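Local coordinates for protein myosin-17 (PDB 7KFL) that is a plant class XI myosin, probably an actin-based motor that recognises cargo through its globular, largely helical tail domain, at residues A[255-260]-A[334-338]; A[273-277]-A[302-306]. All coordinates share one frame; numbering follows the deposited sequence.

Contact 1 (A[255-260]-A[334-338]); sequences FNSLLL and QLYRI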
loop_
_atom_site.group_PDB
_atom_site.type_symbol
_atom_site.label_atom_id
_atom_site.label_comp_id
_atom_site.label_asym_id
_atom_site.label_seq_id
_atom_site.Cartn_x
_atom_site.Cartn_y
_atom_site.Cartn_z
ATOM N N PHE A 255 16.804 5.544 1.208
ATOM C CA PHE A 255 17.533 6.338 0.185
ATOM C C PHE A 255 17.753 7.770 0.686
ATOM O O PHE A 255 18.823 8.331 0.404
ATOM C CB PHE A 255 16.800 6.351 -1.156
ATOM C CG PHE A 255 17.542 7.109 -2.227
ATOM C CD1 PHE A 255 18.599 6.523 -2.904
ATOM C CD2 PHE A 255 17.214 8.421 -2.524
ATOM C CE1 PHE A 255 19.291 7.226 -3.877
ATOM C CE2 PHE A 255 17.904 9.120 -3.501
ATOM C CZ PHE A 255 18.943 8.523 -4.173
ATOM N N ASN A 256 16.773 8.348 1.383
ATOM C CA ASN A 256 16.854 9.740 1.901
ATOM C C ASN A 256 17.944 9.831 2.978
ATOM O O ASN A 256 18.590 10.889 3.056
ATOM C CB ASN A 256 15.504 10.247 2.416
ATOM C CG ASN A 256 14.544 10.620 1.305
ATOM O OD1 ASN A 256 14.920 10.682 0.136
ATOM N ND2 ASN A 256 13.298 10.875 1.662
ATOM N N SER A 257 18.154 8.768 3.762
ATOM C CA SER A 257 19.153 8.724 4.865
ATOM C C SER A 257 20.577 8.709 4.287
ATOM O O SER A 257 21.488 9.250 4.950
ATOM C CB SER A 257 18.905 7.559 5.797
ATOM O OG SER A 257 19.156 6.318 5.159
ATOM N N LEU A 258 20.763 8.135 3.091
ATOM C CA LEU A 258 22.061 8.164 2.358
ATOM C C LEU A 258 22.400 9.610 1.976
ATOM O O LEU A 258 23.591 9.969 2.052
ATOM C CB LEU A 258 21.989 7.282 1.106
ATOM C CG LEU A 258 21.818 5.779 1.338
ATOM C CD1 LEU A 258 22.120 5.008 0.061
ATOM C CD2 LEU A 258 22.701 5.279 2.472
ATOM N N LEU A 259 21.393 10.397 1.578
ATOM C CA LEU A 259 21.566 11.790 1.081
ATOM C C LEU A 259 21.797 12.758 2.247
ATOM O O LEU A 259 22.540 13.735 2.042
ATOM C CB LEU A 259 20.329 12.211 0.282
ATOM C CG LEU A 259 19.993 11.377 -0.954
ATOM C CD1 LEU A 259 18.763 11.943 -1.644
ATOM C CD2 LEU A 259 21.161 11.315 -1.926
ATOM N N LEU A 260 21.175 12.514 3.408
ATOM C CA LEU A 260 21.064 13.508 4.512
ATOM C C LEU A 260 21.933 13.128 5.720
ATOM O O LEU A 260 22.290 14.051 6.480
ATOM C CB LEU A 260 19.592 13.636 4.916
ATOM C CG LEU A 260 18.648 14.163 3.834
ATOM C CD1 LEU A 260 17.262 14.408 4.407
ATOM C CD2 LEU A 260 19.190 15.435 3.197
ATOM N N GLN A 334 21.733 13.663 -6.894
ATOM C CA GLN A 334 21.738 12.563 -5.892
ATOM C C GLN A 334 23.136 11.938 -5.831
ATOM O O GLN A 334 23.693 11.854 -4.718
ATOM C CB GLN A 334 20.690 11.502 -6.238
ATOM C CG GLN A 334 19.259 11.941 -5.960
ATOM C CD GLN A 334 18.237 11.056 -6.633
ATOM O OE1 GLN A 334 18.569 10.210 -7.461
ATOM N NE2 GLN A 334 16.975 11.253 -6.286
ATOM N N LEU A 335 23.669 11.512 -6.983
ATOM C CA LEU A 335 25.012 10.883 -7.114
ATOM C C LEU A 335 26.073 11.794 -6.490
ATOM O O LEU A 335 26.912 11.278 -5.731
ATOM C CB LEU A 335 25.324 10.631 -8.592
ATOM C CG LEU A 335 24.549 9.489 -9.246
ATOM C CD1 LEU A 335 24.770 9.483 -10.750
ATOM C CD2 LEU A 335 24.939 8.146 -8.648
ATOM N N TYR A 336 26.036 13.091 -6.807
ATOM C CA TYR A 336 27.018 14.104 -6.339
ATOM C C TYR A 336 27.072 14.092 -4.807
ATOM O O TYR A 336 28.181 13.969 -4.258
ATOM C CB TYR A 336 26.677 15.495 -6.882
ATOM C CG TYR A 336 27.563 16.597 -6.358
ATOM C CD1 TYR A 336 28.816 16.828 -6.902
ATOM C CD2 TYR A 336 27.156 17.401 -5.303
ATOM C CE1 TYR A 336 29.639 17.833 -6.419
ATOM C CE2 TYR A 336 27.966 18.409 -4.808
ATOM C CZ TYR A 336 29.213 18.628 -5.368
ATOM O OH TYR A 336 30.016 19.621 -4.883
ATOM N N ARG A 337 25.915 14.210 -4.149
ATOM C CA ARG A 337 25.788 14.189 -2.666
ATOM C C ARG A 337 26.427 12.903 -2.125
ATOM O O ARG A 337 27.303 13.002 -1.245
ATOM C CB ARG A 337 24.316 14.304 -2.250
ATOM C CG ARG A 337 24.054 14.102 -0.764
ATOM C CD ARG A 337 24.833 15.062 0.113
ATOM N NE ARG A 337 24.456 16.447 -0.135
ATOM C CZ ARG A 337 23.496 17.115 0.505
ATOM N NH1 ARG A 337 22.779 16.534 1.454
ATOM N NH2 ARG A 337 23.250 18.373 0.184
ATOM N N ILE A 338 26.011 11.746 -2.650
ATOM C CA ILE A 338 26.509 10.400 -2.235
ATOM C C ILE A 338 28.027 10.349 -2.455
ATOM O O ILE A 338 28.735 9.906 -1.534
ATOM C CB ILE A 338 25.762 9.274 -2.985
ATOM C CG1 ILE A 338 24.291 9.202 -2.567
ATOM C CG2 ILE A 338 26.456 7.932 -2.796
ATOM C CD1 ILE A 338 23.429 8.345 -3.471
#
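Leu259 and Ile338 mark the closest backbone approach, 6.1 Å between their CA atoms, where the C-terminal end of helix 236-260 passes helix 332-341; the axes of 255-260 and 334-338 come within 9.3 Å and their directions differ by 58°. Leu259 fills the middle of the contact: its CD2 lies 3.8 Å from Ile338 CG1 and also touches the carbonyl oxygen of Gln334. One turn earlier Phe255, with CG anti to the backbone N, swings its ring across to the Gln334 side chain. The amide meets the ring at its edge, Phe255 CZ to Gln334 CD being 3.6 Å, and the two planes stand 69° apart. This polar end is held from elsewhere: OE1 accepts the backbone N-H of Ser331, and NE2 donates to the carbonyl of Phe376, which ties helix 332-341 to the C-terminal segment of the chain. The pairing belongs to the all-helical DIL region of the myosin tail, and helix 300-309 packs against both partners, with Ala305 on Phe255 and Phe308 on Ile338. At the outer margin Arg337 folds back through bends at chi2 and chi3, and its NH1 donates to Leu259 O at 2.9 Å. The N-H points at the acceptor with an angle of 157°; the oxygen lies near the guanidinium plane, while the donor is tilted from the carbonyl plane. A methionine in place of Arg337 would probably leave the Leu259 carbonyl, near the helix end, without this donor. Leu260 CD2 rests near the same NH1.

Contact 2 (A[273-277]-A[302-306]); sequences VKAGL and IRQAV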
loop_
_atom_site.group_PDB
_atom_site.type_symbol
_atom_site.label_atom_id
_atom_site.label_comp_id
_atom_site.label_asym_id
_atom_site.label_seq_id
_atom_site.Cartn_x
_atom_site.Cartn_y
_atom_site.Cartn_z
ATOM N N VAL A 273 22.894 -2.472 4.708
ATOM C CA VAL A 273 21.597 -2.238 4.004
ATOM C C VAL A 273 21.412 -3.324 2.937
ATOM O O VAL A 273 20.277 -3.823 2.811
ATOM C CB VAL A 273 21.501 -0.817 3.414
ATOM C CG1 VAL A 273 20.384 -0.701 2.388
ATOM C CG2 VAL A 273 21.317 0.230 4.502
ATOM N N LYS A 274 22.477 -3.684 2.210
ATOM C CA LYS A 274 22.439 -4.750 1.172
ATOM C C LYS A 274 21.933 -6.054 1.802
ATOM O O LYS A 274 21.164 -6.771 1.131
ATOM C CB LYS A 274 23.813 -4.968 0.529
ATOM C CG LYS A 274 23.790 -5.853 -0.710
ATOM C CD LYS A 274 25.090 -5.881 -1.484
ATOM C CE LYS A 274 24.900 -6.335 -2.917
ATOM N NZ LYS A 274 26.195 -6.545 -3.605
ATOM N N ALA A 275 22.357 -6.346 3.039
ATOM C CA ALA A 275 21.898 -7.504 3.843
ATOM C C ALA A 275 20.387 -7.389 4.064
ATOM O O ALA A 275 19.679 -8.391 3.847
ATOM C CB ALA A 275 22.641 -7.568 5.154
ATOM N N GLY A 276 19.927 -6.202 4.469
ATOM C CA GLY A 276 18.502 -5.877 4.665
ATOM C C GLY A 276 17.680 -6.096 3.407
ATOM O O GLY A 276 16.596 -6.694 3.518
ATOM N N LEU A 277 18.171 -5.630 2.254
ATOM C CA LEU A 277 17.467 -5.723 0.946
ATOM C C LEU A 277 17.264 -7.197 0.567
ATOM O O LEU A 277 16.234 -7.500 -0.063
ATOM C CB LEU A 277 18.272 -4.980 -0.128
ATOM C CG LEU A 277 18.368 -3.461 0.030
ATOM C CD1 LEU A 277 19.199 -2.857 -1.091
ATOM C CD2 LEU A 277 16.991 -2.813 0.072
ATOM N N ILE A 302 17.270 2.716 -3.737
ATOM C CA ILE A 302 18.126 2.283 -2.590
ATOM C C ILE A 302 19.040 1.140 -3.050
ATOM O O ILE A 302 20.223 1.160 -2.675
ATOM C CB ILE A 302 17.291 1.913 -1.341
ATOM C CG1 ILE A 302 18.180 1.563 -0.142
ATOM C CG2 ILE A 302 16.300 0.794 -1.627
ATOM C CD1 ILE A 302 19.136 2.660 0.273
ATOM N N ARG A 303 18.519 0.201 -3.847
ATOM C CA ARG A 303 19.284 -0.956 -4.390
ATOM C C ARG A 303 20.512 -0.445 -5.157
ATOM O O ARG A 303 21.632 -0.914 -4.860
ATOM C CB ARG A 303 18.393 -1.817 -5.292
ATOM C CG ARG A 303 17.413 -2.698 -4.530
ATOM C CD ARG A 303 16.269 -3.189 -5.398
ATOM N NE ARG A 303 16.737 -3.927 -6.563
ATOM C CZ ARG A 303 15.984 -4.265 -7.607
ATOM N NH1 ARG A 303 14.702 -3.935 -7.651
ATOM N NH2 ARG A 303 16.521 -4.935 -8.610
ATOM N N GLN A 304 20.300 0.488 -6.089
ATOM C CA GLN A 304 21.351 1.060 -6.975
ATOM C C GLN A 304 22.331 1.896 -6.143
ATOM O O GLN A 304 23.550 1.748 -6.356
ATOM C CB GLN A 304 20.710 1.881 -8.095
ATOM C CG GLN A 304 20.083 1.017 -9.183
ATOM C CD GLN A 304 19.300 1.812 -10.200
ATOM O OE1 GLN A 304 19.589 2.976 -10.469
ATOM N NE2 GLN A 304 18.300 1.177 -10.791
ATOM N N ALA A 305 21.816 2.733 -5.234
ATOM C CA ALA A 305 22.603 3.577 -4.302
ATOM C C ALA A 305 23.515 2.697 -3.439
ATOM O O ALA A 305 24.699 3.042 -3.286
ATOM C CB ALA A 305 21.677 4.404 -3.446
ATOM N N VAL A 306 22.975 1.606 -2.889
ATOM C CA VAL A 306 23.738 0.592 -2.100
ATOM C C VAL A 306 24.743 -0.099 -3.030
ATOM O O VAL A 306 25.889 -0.324 -2.595
ATOM C CB VAL A 306 22.789 -0.414 -1.422
ATOM C CG1 VAL A 306 23.502 -1.681 -0.975
ATOM C CG2 VAL A 306 22.067 0.225 -0.250
#
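Val273 and Leu277 of helix 267-287 face Ile302 and Val306 of helix 300-309 across segments that run roughly antiparallel, with a signed crossing angle of -143° and axes approaching to 10.2 Å; the nearest CA atoms are those of Lys274 and Val306, 6.4 Å apart. Val306 is the most deeply engaged residue, and its two methyls are divided between neighbouring partners. CG2 presses on Val273 CG1 at 3.3 Å, a tight contact for two methyl groups, whereas CG1, placed anti to the backbone N (chi1 162°), lies against Lys274 CB at 3.6 Å. Lys274 thus contributes only the root of its side chain; the rest runs on extended and carries the ammonium group away from helix 300-309. Val273 CG1 also meets Ile302 CG1, 4.0 Å away, the two side chains reaching toward each other tip to tip. One turn further along, Leu277 divides its two branches between neighbouring residues of the opposing helix: CD2 touches Ile302 CG2, while CD1 settles over the backbone of Arg303, 3.8 Å from its CA, and beside the CG of the same residue. Only the aliphatic base of Arg303 takes part here. Its guanidinium end belongs to Trp296, through a cation-pi interaction and a hydrogen bond from NH1 to the Trp296 carbonyl. Ile302 also touches Leu254 and Leu258 of helix 236-260, so this isoleucine is shared between two helices. The contact is made by aliphatic groups, including the bases of Lys274 and Arg303, with branched residues one turn apart on each helix, Val273 and Leu277 against Ile302 and Val306: a helix-helix packing within the DIL domain, a region also found in class V myosin tails.

The centres of contacts 1 and 2 lie about 13 Å apart on the same side of the chain's centre, within the DIL domain. Along the chain the segments come in the order 255-260, 273-277, 302-306 and 334-338, so the pairing in contact 2 is enclosed by that in contact 1. Consecutive helices 236-260 and 267-287 each supply one segment, and helix 300-309 joins the two sites: Ala305 CB lies 3.6 Å from Leu258 CD1, and Ile302 CD1 lies 3.8 Å from Phe255 N. Together the two contacts join helices 267-287, 300-309, 236-260 and 332-341 through largely apolar packing in this part of the cargo-binding domain.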